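Dihydrofolate reductase (Schistosoma mansoni, PDB 3VCO) catalyses the NADPH-dependent reduction of 7,8-dihydrofolate to tetrahydrofolate, a key step of folate metabolism that feeds thymidylate, purine and glycine synthesis. Local coordinates at residues V27-W33 with Y151-S157; V55-H60 with D126-I131; K172-L178 with C196-P201. All blocks are in the same frame, centred on the assembly; numbering follows the deposited sequence.

Contact 1. Residues V27-W33 with Y151-S157; sequences VAVSENW and YCTHILS
V27 and V29 exchange backbone hydrogen bonds with Y151, T153 and I155, a worked case of how parallel strands satisfy their amides: each valine gives its N-H to the residue before its bridge partner and takes one from the residue after. The V29 pair is the shorter, with V29 N to T153 O and I155 N to V29 O both 2.8 Å. V27 O also accepts from a water that donates to T153 OG1, itself bonded to D48, a substrate-binding residue by similarity. A28, assigned by similarity to the NADP(+) site, shares T153's face of the sheet. On the other face C152 SG, held anti to the backbone N (chi1 -176°), lies over the six-membered ring of W33, 4.3 Å from its centroid. H154 turns its edge to that ring in an offset edge-to-face pair, planes at 81°. Both nitrogens of the H154 imidazole are engaged: ND1 meets a water, 2.7 Å away, that donates to S30 O, and NE2 meets Y198 OH. At the far end S157 N gives a weak bond to E31 OE1, 3.4 Å long. Strand 148-156 is flanked by strands 23-29 and 191-200, while Y151 and T153 reach F51 of helix 46-57.

Contact 2. Residues V55-H60 with D126-I131; sequences VTTKAH and DEVFII
F129 lifts its ring from the strand against the last turn of helix 46-57, and the way V55 and T56 are set around it illustrates how one aromatic can seat a helix end on a sheet. T56 lies over a face: its CA stands 4.2 Å from the F129 ring centroid and only 9° off the normal, a CH-pi contact centred on the ring. T56 CG2 stands above the same side, displaced toward the ring's root, 4.1 Å from F129 CG. V55 CG1 meets the flank of the ring at F129 CE1, 3.6 Å away, while V55 O comes nearest to CZ. With CG1 anti to the backbone N (chi1 164°), this methyl reaches the ring at a slant, outside its rim on the side where T56 lies. The T56 hydroxyl is engaged away from the ring: OG1 bonds to F52 O and to R87, a substrate-binding residue by similarity.

Beyond the helix end the contact becomes polar. H60 N bonds to D126 OD2 at 2.8 Å, nearly straight and met almost along the carboxylate C-O axis. The H60 ring, which is poorly ordered, has CD2 at 3.5 Å from D126 OD2, which lies at the ring edge; the imidazole and carboxylate planes are 49° apart. A59 packs its CB beside D126, 3.7 Å from OD2.

N65 ties the two sides together, accepting from E127 N and donating to T56 O and K58 O. Strand 125-130 runs between strands 64-70 and 23-29; F129 also touches N24 and V26, whereas V128 and I130 face helix 109-116.

Contact 3. Residues K172-L178 with C196-P201; sequences KLKKVDL and CVYDVP
L173 on Y198, and V176 and L178 on the buried V197, make up the tightly packed part of this contact. L173 CD1 sits over one face of the Y198 ring, 3.9 Å from its centroid, in a CH-pi contact, while CD2 lies alongside V200 CG2. V176 CB and L178 CD1 both meet V197 CG1, the latter at 3.9 Å. K174 and D199 make an antiparallel hydrogen-bonded pair (K174 N to D199 O 2.9 Å, D199 N to K174 O 2.8 Å), followed by V176 N to V197 O. Farther along, a water takes over, donating to V176 O and accepting from V197 N.

The solvent side belongs to the lysines. K174 and P201 run alongside with opposite headings, K174 CD 3.9 Å from P201 CB. K174 NZ stays 5.2 Å from D199 OD2, short of a salt bridge; D199 OD1 pairs with R149. K175 turns inward through its chi2 bend (85°), laying CD obliquely by the Y198 ring, 3.5 Å from CE1. K175 NZ ends near C196 SG, but the 3.0 Å separation is doubtfully short.

Strand 174-175 borders strand 191-200, whose backbone also bonds to strand 148-156, where V197 packs on R149 and Y151.

Overall arrangement
The three contacts share one mixed sheet, the central sheet of the dihydrofolate reductase fold, and show how distant and nearby chain segments are brought onto it. Contact 2 is nested within the loop closed by contact 1; contact 3 follows both and ends at the C-terminus. Contacts 1 and 3, centres about 15 Å apart, join through neighbouring strands 148-156 and 191-200. Contacts 1 and 2, centres about 20 Å apart on opposite sides of the chain's centre, still touch where Y151 meets V55 and F129. Contacts 2 and 3, centres about 17 Å apart, do not touch. Helix 46-57, which carries residues assigned by similarity to substrate binding, is thereby packed onto strands of this sheet.

Contact 1. Residues V27-W33 with Y151-S157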
loop_
_atom_site.group_PDB
_atom_site.type_symbol
_atom_site.label_atom_id
_atom_site.label_comp_id
_atom_site.label_asym_id
_atom_site.label_seq_id
_atom_site.Cartn_x
_atom_site.Cartn_y
_atom_site.Cartn_z
ATOM N N VAL A 27 0.507 3.114 -3.388
ATOM C CA VAL A 27 0.937 4.473 -3.098
ATOM C C VAL A 27 0.204 5.457 -4.016
ATOM O O VAL A 27 -0.191 5.093 -5.150
ATOM C CB VAL A 27 2.465 4.563 -3.349
ATOM C CG1 VAL A 27 2.777 4.244 -4.814
ATOM C CG2 VAL A 27 3.048 5.915 -2.922
ATOM N N ALA A 28 0.023 6.690 -3.530
ATOM C CA ALA A 28 -0.498 7.796 -4.330
ATOM C C ALA A 28 0.660 8.743 -4.550
ATOM O O ALA A 28 1.388 9.069 -3.612
ATOM C CB ALA A 28 -1.659 8.529 -3.606
ATOM N N VAL A 29 0.873 9.179 -5.788
ATOM C CA VAL A 29 2.007 10.058 -6.062
ATOM C C VAL A 29 1.605 11.277 -6.905
ATOM O O VAL A 29 0.721 11.180 -7.751
ATOM C CB VAL A 29 3.183 9.319 -6.730
ATOM C CG1 VAL A 29 3.640 8.176 -5.853
ATOM C CG2 VAL A 29 2.819 8.819 -8.168
ATOM N N SER A 30 2.210 12.420 -6.622
ATOM C CA SER A 30 2.050 13.595 -7.464
ATOM C C SER A 30 2.913 13.531 -8.752
ATOM O O SER A 30 3.647 12.563 -9.000
ATOM C CB SER A 30 2.444 14.847 -6.666
ATOM O OG SER A 30 3.800 14.762 -6.274
ATOM N N GLU A 31 2.831 14.590 -9.548
ATOM C CA GLU A 31 3.574 14.717 -10.801
ATOM C C GLU A 31 5.054 14.350 -10.766
ATOM O O GLU A 31 5.581 13.806 -11.734
ATOM C CB GLU A 31 3.404 16.115 -11.374
ATOM C CG GLU A 31 3.838 17.276 -10.475
ATOM C CD GLU A 31 2.762 17.748 -9.504
ATOM O OE1 GLU A 31 1.733 17.025 -9.286
ATOM O OE2 GLU A 31 2.982 18.831 -8.928
ATOM N N ASN A 32 5.718 14.639 -9.653
ATOM C CA ASN A 32 7.117 14.247 -9.493
ATOM C C ASN A 32 7.380 13.089 -8.557
ATOM O O ASN A 32 8.404 13.053 -7.885
ATOM C CB ASN A 32 7.901 15.432 -9.005
ATOM C CG ASN A 32 7.944 16.494 -10.019
ATOM O OD1 ASN A 32 7.721 16.224 -11.204
ATOM N ND2 ASN A 32 8.212 17.709 -9.593
ATOM N N TRP A 33 6.471 12.130 -8.561
ATOM C CA TRP A 33 6.382 11.101 -7.530
ATOM C C TRP A 33 6.697 11.614 -6.099
ATOM O O TRP A 33 7.403 10.951 -5.338
ATOM C CB TRP A 33 7.180 9.827 -7.908
ATOM C CG TRP A 33 6.626 9.038 -9.120
ATOM C CD1 TRP A 33 6.447 9.507 -10.415
ATOM C CD2 TRP A 33 6.234 7.653 -9.150
ATOM N NE1 TRP A 33 5.957 8.501 -11.219
ATOM C CE2 TRP A 33 5.814 7.354 -10.463
ATOM C CE3 TRP A 33 6.188 6.636 -8.190
ATOM C CZ2 TRP A 33 5.362 6.074 -10.835
ATOM C CZ3 TRP A 33 5.721 5.365 -8.572
ATOM C CH2 TRP A 33 5.316 5.112 -9.876
ATOM N N TYR A 151 0.835 -0.501 -7.326
ATOM C CA TYR A 151 -0.498 0.009 -7.624
ATOM C C TYR A 151 -0.415 1.482 -7.296
ATOM O O TYR A 151 -0.239 1.875 -6.139
ATOM C CB TYR A 151 -1.490 -0.654 -6.665
ATOM C CG TYR A 151 -1.734 -2.104 -6.997
ATOM C CD1 TYR A 151 -2.798 -2.466 -7.842
ATOM C CD2 TYR A 151 -0.865 -3.110 -6.532
ATOM C CE1 TYR A 151 -3.037 -3.805 -8.157
ATOM C CE2 TYR A 151 -1.096 -4.466 -6.859
ATOM C CZ TYR A 151 -2.188 -4.789 -7.670
ATOM O OH TYR A 151 -2.412 -6.098 -7.998
ATOM N N CYS A 152 -0.531 2.300 -8.317
ATOM C CA CYS A 152 -0.215 3.689 -8.171
ATOM C C CYS A 152 -1.453 4.544 -8.499
ATOM O O CYS A 152 -2.097 4.361 -9.534
ATOM C CB CYS A 152 0.940 4.035 -9.148
ATOM S SG CYS A 152 1.525 5.724 -8.986
ATOM N N THR A 153 -1.778 5.472 -7.608
ATOM C CA THR A 153 -2.670 6.557 -7.969
ATOM C C THR A 153 -1.829 7.765 -8.295
ATOM O O THR A 153 -1.194 8.332 -7.421
ATOM C CB THR A 153 -3.593 6.861 -6.805
ATOM O OG1 THR A 153 -4.207 5.616 -6.443
ATOM C CG2 THR A 153 -4.640 7.894 -7.199
ATOM N N HIS A 154 -1.853 8.165 -9.552
ATOM C CA HIS A 154 -1.216 9.419 -9.990
ATOM C C HIS A 154 -2.142 10.598 -9.770
ATOM O O HIS A 154 -3.285 10.566 -10.171
ATOM C CB HIS A 154 -0.883 9.347 -11.475
ATOM C CG HIS A 154 0.149 8.307 -11.813
ATOM N ND1 HIS A 154 1.507 8.534 -11.717
ATOM C CD2 HIS A 154 0.015 7.053 -12.299
ATOM C CE1 HIS A 154 2.163 7.449 -12.089
ATOM N NE2 HIS A 154 1.282 6.527 -12.425
ATOM N N ILE A 155 -1.633 11.663 -9.176
ATOM C CA ILE A 155 -2.468 12.802 -8.852
ATOM C C ILE A 155 -1.842 14.065 -9.408
ATOM O O ILE A 155 -0.626 14.151 -9.465
ATOM C CB ILE A 155 -2.559 12.924 -7.336
ATOM C CG1 ILE A 155 -3.285 11.701 -6.771
ATOM C CG2 ILE A 155 -3.265 14.208 -6.940
ATOM C CD1 ILE A 155 -3.281 11.635 -5.228
ATOM N N LEU A 156 -2.666 14.997 -9.881
ATOM C CA LEU A 156 -2.201 16.325 -10.202
ATOM C C LEU A 156 -2.521 17.180 -8.993
ATOM O O LEU A 156 -3.687 17.472 -8.686
ATOM C CB LEU A 156 -2.833 16.863 -11.473
ATOM C CG LEU A 156 -2.071 16.529 -12.750
ATOM C CD1 LEU A 156 -2.604 17.369 -13.873
ATOM C CD2 LEU A 156 -0.568 16.737 -12.581
ATOM N N SER A 157 -1.452 17.532 -8.290
ATOM C CA SER A 157 -1.539 18.093 -6.956
ATOM C C SER A 157 -1.823 19.587 -6.999
ATOM O O SER A 157 -1.017 20.362 -7.497
ATOM C CB SER A 157 -0.226 17.834 -6.224
ATOM O OG SER A 157 -0.168 16.504 -5.730
HETATM O O HOH W 1 -2.993 3.853 -4.942
HETATM O O HOH W 2 2.450 10.997 -11.059
#

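Contact 2. Residues V55-H60 with D126-I131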
loop_
_atom_site.group_PDB
_atom_site.type_symbol
_atom_site.label_atom_id
_atom_site.label_comp_id
_atom_site.label_asym_id
_atom_site.label_seq_id
_atom_site.Cartn_x
_atom_site.Cartn_y
_atom_site.Cartn_z
ATOM N N VAL A 55 -8.252 -3.311 -4.311
ATOM C CA VAL A 55 -6.902 -3.827 -4.529
ATOM C C VAL A 55 -6.470 -4.626 -3.315
ATOM O O VAL A 55 -6.018 -5.759 -3.454
ATOM C CB VAL A 55 -5.883 -2.669 -4.848
ATOM C CG1 VAL A 55 -4.439 -3.098 -4.694
ATOM C CG2 VAL A 55 -6.109 -2.133 -6.244
ATOM N N THR A 56 -6.649 -4.070 -2.119
ATOM C CA THR A 56 -6.103 -4.724 -0.933
ATOM C C THR A 56 -6.965 -5.797 -0.330
ATOM O O THR A 56 -6.479 -6.591 0.446
ATOM C CB THR A 56 -5.741 -3.716 0.185
ATOM O OG1 THR A 56 -6.929 -3.057 0.623
ATOM C CG2 THR A 56 -4.638 -2.662 -0.356
ATOM N N THR A 57 -8.249 -5.821 -0.652
ATOM C CA THR A 57 -9.115 -6.778 0.021
ATOM C C THR A 57 -9.341 -8.023 -0.804
ATOM O O THR A 57 -9.454 -9.135 -0.256
ATOM C CB THR A 57 -10.457 -6.139 0.409
ATOM O OG1 THR A 57 -10.203 -5.065 1.318
ATOM C CG2 THR A 57 -11.382 -7.148 1.063
ATOM N N LYS A 58 -9.393 -7.849 -2.114
ATOM C CA LYS A 58 -9.654 -8.986 -2.995
ATOM C C LYS A 58 -8.640 -10.117 -2.843
ATOM O O LYS A 58 -7.449 -9.938 -3.080
ATOM C CB LYS A 58 -9.686 -8.568 -4.458
ATOM C CG LYS A 58 -10.137 -9.715 -5.368
ATOM C CD LYS A 58 -11.495 -10.257 -4.905
ATOM C CE LYS A 58 -11.956 -11.493 -5.708
ATOM N NZ LYS A 58 -12.102 -11.233 -7.174
ATOM N N ALA A 59 -9.117 -11.301 -2.480
ATOM C CA ALA A 59 -8.199 -12.409 -2.271
ATOM C C ALA A 59 -8.903 -13.679 -2.741
ATOM O O ALA A 59 -10.137 -13.719 -2.871
ATOM C CB ALA A 59 -7.833 -12.509 -0.831
ATOM N N HIS A 60 -8.123 -14.703 -3.031
ATOM C CA HIS A 60 -8.727 -15.998 -3.326
ATOM C C HIS A 60 -9.585 -16.477 -2.136
ATOM O O HIS A 60 -9.305 -16.151 -0.987
ATOM C CB HIS A 60 -7.660 -16.985 -3.792
ATOM C CG HIS A 60 -7.227 -16.744 -5.210
ATOM N ND1 HIS A 60 -7.925 -17.237 -6.294
ATOM C CD2 HIS A 60 -6.198 -16.023 -5.722
ATOM C CE1 HIS A 60 -7.335 -16.846 -7.409
ATOM N NE2 HIS A 60 -6.283 -16.112 -7.091
ATOM N N ASP A 126 -2.925 -14.372 1.512
ATOM C CA ASP A 126 -2.898 -14.512 0.081
ATOM C C ASP A 126 -1.786 -13.574 -0.386
ATOM O O ASP A 126 -0.628 -13.988 -0.418
ATOM C CB ASP A 126 -4.247 -14.201 -0.579
ATOM C CG ASP A 126 -4.244 -14.511 -2.084
ATOM O OD1 ASP A 126 -3.171 -14.887 -2.624
ATOM O OD2 ASP A 126 -5.310 -14.397 -2.722
ATOM N N GLU A 127 -2.095 -12.310 -0.691
ATOM C CA GLU A 127 -1.064 -11.377 -1.155
ATOM C C GLU A 127 -0.659 -10.387 -0.037
ATOM O O GLU A 127 -1.385 -10.210 0.962
ATOM C CB GLU A 127 -1.507 -10.628 -2.436
ATOM C CG GLU A 127 -1.860 -11.558 -3.684
ATOM C CD GLU A 127 -0.790 -11.561 -4.780
ATOM O OE1 GLU A 127 0.070 -10.669 -4.749
ATOM O OE2 GLU A 127 -0.796 -12.460 -5.677
ATOM N N VAL A 128 0.493 -9.765 -0.212
ATOM C CA VAL A 128 1.047 -8.835 0.753
ATOM C C VAL A 128 1.115 -7.462 0.087
ATOM O O VAL A 128 1.671 -7.333 -1.013
ATOM C CB VAL A 128 2.457 -9.286 1.181
ATOM C CG1 VAL A 128 3.095 -8.279 2.119
ATOM C CG2 VAL A 128 2.364 -10.662 1.859
ATOM N N PHE A 129 0.508 -6.461 0.731
ATOM C CA PHE A 129 0.570 -5.078 0.231
ATOM C C PHE A 129 1.326 -4.239 1.257
ATOM O O PHE A 129 1.022 -4.325 2.443
ATOM C CB PHE A 129 -0.845 -4.529 -0.008
ATOM C CG PHE A 129 -1.613 -5.313 -1.074
ATOM C CD1 PHE A 129 -1.658 -4.869 -2.381
ATOM C CD2 PHE A 129 -2.187 -6.550 -0.770
ATOM C CE1 PHE A 129 -2.288 -5.600 -3.355
ATOM C CE2 PHE A 129 -2.833 -7.305 -1.740
ATOM C CZ PHE A 129 -2.873 -6.854 -3.050
ATOM N N ILE A 130 2.287 -3.438 0.788
ATOM C CA ILE A 130 2.950 -2.440 1.596
ATOM C C ILE A 130 2.282 -1.087 1.279
ATOM O O ILE A 130 2.353 -0.606 0.140
ATOM C CB ILE A 130 4.432 -2.340 1.207
ATOM C CG1 ILE A 130 5.132 -3.698 1.354
ATOM C CG2 ILE A 130 5.150 -1.239 2.010
ATOM C CD1 ILE A 130 5.141 -4.224 2.747
ATOM N N ILE A 131 1.645 -0.476 2.278
ATOM C CA ILE A 131 0.792 0.674 2.003
ATOM C C ILE A 131 1.409 1.964 2.476
ATOM O O ILE A 131 0.787 3.023 2.495
ATOM C CB ILE A 131 -0.621 0.481 2.543
ATOM C CG1 ILE A 131 -0.618 0.462 4.063
ATOM C CG2 ILE A 131 -1.218 -0.851 1.938
ATOM C CD1 ILE A 131 -1.981 0.563 4.644
#

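Contact 3. Residues K172-L178 with C196-P201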
loop_
_atom_site.group_PDB
_atom_site.type_symbol
_atom_site.label_atom_id
_atom_site.label_comp_id
_atom_site.label_asym_id
_atom_site.label_seq_id
_atom_site.Cartn_x
_atom_site.Cartn_y
_atom_site.Cartn_z
ATOM N N LYS A 172 11.170 1.945 -17.382
ATOM C CA LYS A 172 11.245 0.496 -17.513
ATOM C C LYS A 172 10.080 -0.242 -16.842
ATOM O O LYS A 172 9.945 -1.453 -16.994
ATOM C CB LYS A 172 12.589 0.004 -16.988
ATOM C CG LYS A 172 13.767 0.578 -17.806
ATOM C CD LYS A 172 15.115 0.061 -17.321
ATOM C CE LYS A 172 16.265 0.812 -17.968
ATOM N NZ LYS A 172 16.177 2.280 -17.700
ATOM N N LEU A 173 9.242 0.485 -16.104
ATOM C CA LEU A 173 8.068 -0.127 -15.486
ATOM C C LEU A 173 7.186 -0.742 -16.569
ATOM O O LEU A 173 7.010 -0.179 -17.654
ATOM C CB LEU A 173 7.266 0.886 -14.681
ATOM C CG LEU A 173 7.855 1.442 -13.376
ATOM C CD1 LEU A 173 6.936 2.502 -12.798
ATOM C CD2 LEU A 173 8.137 0.383 -12.341
ATOM N N LYS A 174 6.648 -1.916 -16.289
ATOM C CA LYS A 174 5.806 -2.603 -17.265
ATOM C C LYS A 174 4.371 -2.355 -16.829
ATOM O O LYS A 174 3.966 -2.734 -15.735
ATOM C CB LYS A 174 6.130 -4.102 -17.309
ATOM C CG LYS A 174 7.413 -4.417 -18.065
ATOM C CD LYS A 174 8.238 -5.551 -17.424
ATOM C CE LYS A 174 7.419 -6.807 -17.109
ATOM N NZ LYS A 174 8.067 -7.657 -16.043
ATOM N N LYS A 175 3.631 -1.653 -17.666
ATOM C CA LYS A 175 2.266 -1.275 -17.347
ATOM C C LYS A 175 1.403 -2.524 -17.441
ATOM O O LYS A 175 1.505 -3.293 -18.416
ATOM C CB LYS A 175 1.787 -0.214 -18.346
ATOM C CG LYS A 175 0.443 0.378 -18.038
ATOM C CD LYS A 175 0.555 1.529 -17.065
ATOM C CE LYS A 175 -0.723 2.359 -17.056
ATOM N NZ LYS A 175 -0.489 3.773 -17.467
ATOM N N VAL A 176 0.569 -2.735 -16.425
ATOM C CA VAL A 176 -0.273 -3.920 -16.363
ATOM C C VAL A 176 -1.707 -3.528 -16.675
ATOM O O VAL A 176 -2.203 -2.533 -16.147
ATOM C CB VAL A 176 -0.221 -4.540 -14.945
ATOM C CG1 VAL A 176 -1.134 -5.755 -14.839
ATOM C CG2 VAL A 176 1.218 -4.900 -14.555
ATOM N N ASP A 177 -2.385 -4.326 -17.501
ATOM C CA ASP A 177 -3.813 -4.148 -17.745
ATOM C C ASP A 177 -4.691 -5.081 -16.884
ATOM O O ASP A 177 -4.664 -6.313 -17.028
ATOM C CB ASP A 177 -4.112 -4.373 -19.228
ATOM C CG ASP A 177 -5.591 -4.475 -19.514
ATOM O OD1 ASP A 177 -6.345 -3.568 -19.090
ATOM O OD2 ASP A 177 -6.002 -5.460 -20.168
ATOM N N LEU A 178 -5.477 -4.496 -15.986
ATOM C CA LEU A 178 -6.379 -5.291 -15.157
ATOM C C LEU A 178 -7.799 -4.814 -15.361
ATOM O O LEU A 178 -8.038 -3.615 -15.353
ATOM C CB LEU A 178 -5.963 -5.199 -13.698
ATOM C CG LEU A 178 -4.674 -5.945 -13.364
ATOM C CD1 LEU A 178 -3.927 -5.191 -12.294
ATOM C CD2 LEU A 178 -4.997 -7.368 -12.887
ATOM N N CYS A 196 -2.950 3.359 -12.086
ATOM C CA CYS A 196 -2.033 2.632 -12.966
ATOM C C CYS A 196 -1.372 1.538 -12.133
ATOM O O CYS A 196 -1.154 1.687 -10.926
ATOM C CB CYS A 196 -0.962 3.570 -13.525
ATOM S SG CYS A 196 -1.529 4.715 -14.791
ATOM N N VAL A 197 -1.098 0.414 -12.779
ATOM C CA VAL A 197 -0.475 -0.710 -12.115
ATOM C C VAL A 197 0.791 -1.128 -12.883
ATOM O O VAL A 197 0.768 -1.266 -14.106
ATOM C CB VAL A 197 -1.432 -1.872 -12.061
ATOM C CG1 VAL A 197 -0.800 -3.023 -11.329
ATOM C CG2 VAL A 197 -2.767 -1.432 -11.377
ATOM N N TYR A 198 1.888 -1.305 -12.152
ATOM C CA TYR A 198 3.172 -1.523 -12.783
ATOM C C TYR A 198 3.875 -2.718 -12.194
ATOM O O TYR A 198 3.875 -2.895 -10.980
ATOM C CB TYR A 198 4.094 -0.319 -12.564
ATOM C CG TYR A 198 3.558 1.036 -13.052
ATOM C CD1 TYR A 198 3.537 1.363 -14.404
ATOM C CD2 TYR A 198 3.087 1.964 -12.148
ATOM C CE1 TYR A 198 3.048 2.598 -14.834
ATOM C CE2 TYR A 198 2.609 3.206 -12.565
ATOM C CZ TYR A 198 2.578 3.508 -13.888
ATOM O OH TYR A 198 2.103 4.730 -14.260
ATOM N N ASP A 199 4.504 -3.500 -13.064
ATOM C CA ASP A 199 5.440 -4.530 -12.635
ATOM C C ASP A 199 6.839 -4.001 -12.814
ATOM O O ASP A 199 7.181 -3.507 -13.872
ATOM C CB ASP A 199 5.240 -5.810 -13.446
ATOM C CG ASP A 199 4.048 -6.583 -12.976
ATOM O OD1 ASP A 199 3.728 -6.502 -11.773
ATOM O OD2 ASP A 199 3.419 -7.255 -13.798
ATOM N N VAL A 200 7.634 -4.084 -11.754
ATOM C CA VAL A 200 9.009 -3.644 -11.819
ATOM C C VAL A 200 9.769 -4.833 -12.363
ATOM O O VAL A 200 9.694 -5.914 -11.786
ATOM C CB VAL A 200 9.546 -3.247 -10.414
ATOM C CG1 VAL A 200 11.001 -2.797 -10.483
ATOM C CG2 VAL A 200 8.629 -2.175 -9.764
ATOM N N PRO A 201 10.458 -4.646 -13.501
ATOM C CA PRO A 201 11.184 -5.770 -14.106
ATOM C C PRO A 201 12.430 -6.116 -13.319
ATOM O O PRO A 201 12.496 -7.309 -13.034
ATOM C CB PRO A 201 11.563 -5.239 -15.497
ATOM C CG PRO A 201 11.627 -3.730 -15.329
ATOM C CD PRO A 201 10.628 -3.387 -14.267
HETATM O O HOH W 3 -2.457 -0.211 -15.379
#